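Local coordinates for prophage MuSo2, 43 kDa tail protein (Shewanella oneidensis, PDB 3CDD) that probably forms part of the baseplate hub of a Mu-like phage tail, as a GpP-type protein, at residues V65-E70 with G289-Q294. Residues are numbered along the deposited sequence; the frame is centred on the assembly and turned at random.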
# COMPACT_ATOMS: atom_id res chain seq x y z
N VAL A 65 -15.16 -5.54 26.93
CA VAL A 65 -15.86 -4.27 26.86
C VAL A 65 -17.34 -4.54 27.01
O VAL A 65 -17.90 -5.39 26.31
CB VAL A 65 -15.57 -3.48 25.58
CG1 VAL A 65 -16.38 -2.17 25.59
CG2 VAL A 65 -14.02 -3.21 25.43
N ASP A 66 -17.95 -3.81 27.96
CA ASP A 66 -19.38 -3.88 28.28
C ASP A 66 -20.08 -2.51 28.12
O ASP A 66 -19.48 -1.45 28.37
CB ASP A 66 -19.58 -4.37 29.72
CG ASP A 66 -19.04 -5.78 29.95
OD1 ASP A 66 -19.06 -6.62 29.04
OD2 ASP A 66 -18.58 -6.05 31.08
N ILE A 67 -21.34 -2.55 27.69
CA ILE A 67 -22.21 -1.38 27.69
C ILE A 67 -23.39 -1.70 28.60
O ILE A 67 -24.13 -2.64 28.33
CB ILE A 67 -22.72 -0.98 26.27
CG1 ILE A 67 -23.69 0.21 26.37
CG2 ILE A 67 -23.38 -2.18 25.55
CD1 ILE A 67 -24.01 0.91 25.04
N GLY A 68 -23.54 -0.95 29.68
CA GLY A 68 -24.62 -1.19 30.65
C GLY A 68 -24.55 -2.57 31.29
O GLY A 68 -25.57 -3.16 31.65
N GLY A 69 -23.34 -3.10 31.44
CA GLY A 69 -23.14 -4.44 31.96
C GLY A 69 -23.30 -5.55 30.93
O GLY A 69 -23.08 -6.72 31.24
N GLU A 70 -23.68 -5.19 29.70
CA GLU A 70 -23.85 -6.19 28.63
C GLU A 70 -22.58 -6.30 27.80
O GLU A 70 -22.01 -5.29 27.39
CB GLU A 70 -25.03 -5.84 27.72
CG GLU A 70 -25.31 -6.89 26.65
CD GLU A 70 -26.52 -6.56 25.79
OE1 GLU A 70 -27.19 -5.53 26.04
OE2 GLU A 70 -26.81 -7.34 24.85
N GLY A 289 -26.98 5.54 18.62
CA GLY A 289 -27.06 4.51 19.67
C GLY A 289 -26.53 3.16 19.21
O GLY A 289 -26.56 2.84 18.05
N TRP A 290 -26.01 2.38 20.14
CA TRP A 290 -25.56 1.02 19.87
C TRP A 290 -26.72 0.03 20.02
O TRP A 290 -26.63 -1.14 19.60
CB TRP A 290 -24.52 0.68 20.93
CG TRP A 290 -23.23 1.39 20.77
CD1 TRP A 290 -22.95 2.50 19.98
CD2 TRP A 290 -21.99 1.04 21.41
NE1 TRP A 290 -21.60 2.85 20.11
CE2 TRP A 290 -21.00 1.97 20.98
CE3 TRP A 290 -21.62 0.00 22.28
CZ2 TRP A 290 -19.68 1.90 21.42
CZ3 TRP A 290 -20.31 -0.06 22.72
CH2 TRP A 290 -19.36 0.87 22.28
N ARG A 291 -27.81 0.51 20.63
CA ARG A 291 -29.01 -0.29 20.88
C ARG A 291 -30.15 0.07 19.95
O ARG A 291 -30.37 1.25 19.62
CB ARG A 291 -29.48 -0.09 22.30
CG ARG A 291 -28.55 -0.68 23.31
CD ARG A 291 -29.24 -0.87 24.64
NE ARG A 291 -28.25 -1.30 25.63
CZ ARG A 291 -27.98 -2.57 25.92
NH1 ARG A 291 -28.64 -3.55 25.31
NH2 ARG A 291 -27.05 -2.84 26.83
N ILE A 292 -30.88 -0.95 19.52
CA ILE A 292 -32.09 -0.78 18.75
C ILE A 292 -33.15 -0.28 19.72
O ILE A 292 -33.49 -0.99 20.64
CB ILE A 292 -32.47 -2.13 18.11
CG1 ILE A 292 -31.32 -2.62 17.19
CG2 ILE A 292 -33.74 -2.02 17.33
CD1 ILE A 292 -31.27 -4.13 16.92
N PRO A 293 -33.68 0.95 19.51
CA PRO A 293 -34.67 1.52 20.46
C PRO A 293 -35.95 0.70 20.63
O PRO A 293 -36.55 0.68 21.73
CB PRO A 293 -34.99 2.90 19.90
CG PRO A 293 -33.94 3.17 18.80
CD PRO A 293 -33.39 1.84 18.37
N GLN A 294 -36.39 0.03 19.56
CA GLN A 294 -37.62 -0.78 19.64
C GLN A 294 -37.46 -1.96 20.59
O GLN A 294 -38.27 -2.17 21.50
CB GLN A 294 -38.05 -1.29 18.25
CG GLN A 294 -38.59 -0.22 17.32
CD GLN A 294 -37.48 0.52 16.59
OE1 GLN A 294 -36.29 0.24 16.81
NE2 GLN A 294 -37.85 1.46 15.74
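Glu70 and Arg291 form a salt bridge where the 67-70 hairpin turn meets the loop after strand 281-288. Glu70 can be followed outward from its backbone. Glu70 CB lies 3.7 Å from Arg291 NH2. CG stands anti to the backbone N (chi1 -176°) and the chain runs on extended, which carries the carboxylate across to the arginine. There OE1 alone takes both bonds. Glu70 OE1 accepts from Arg291 NH1 at 2.6 Å, nearly in line with its own C-O bond, and from Arg291 NH2 at 2.8 Å on the anti side, somewhat out of the carboxylate plane. Both bonds are clearly bent, the one to NH2 more so. OE1 sits at the guanidinium edge, close to its plane, but the carboxylate is turned 33° from that plane. Further bonds fix the guanidinium: NE pairs with Glu5 and NH1 also reaches the Gly296 carbonyl. The carboxylates of Glu5 and Glu70 probably balance the charge of Arg291.

Ile67 adds an apolar contact. Ile67 CD1 comes obliquely to the indole, 3.8 Å from Trp290 CE3. Trp290 NE1 is bonded to the Ser326 carbonyl, which helps set the indole's orientation. Ile7, Ile22, Ile24 and Val72 touch the Trp290 side chain, and Phe325 meets its ring.

Ile67 to Glu70 form a type I' beta turn, with paired backbone bonds between the end residues. This is a two-residue beta hairpin joining strands 62-67 and 70-84. The contact docks it, in the GpP-like N-terminal region, onto a loop of the GpP fourth-domain region; both belong to the phage-barrel clan.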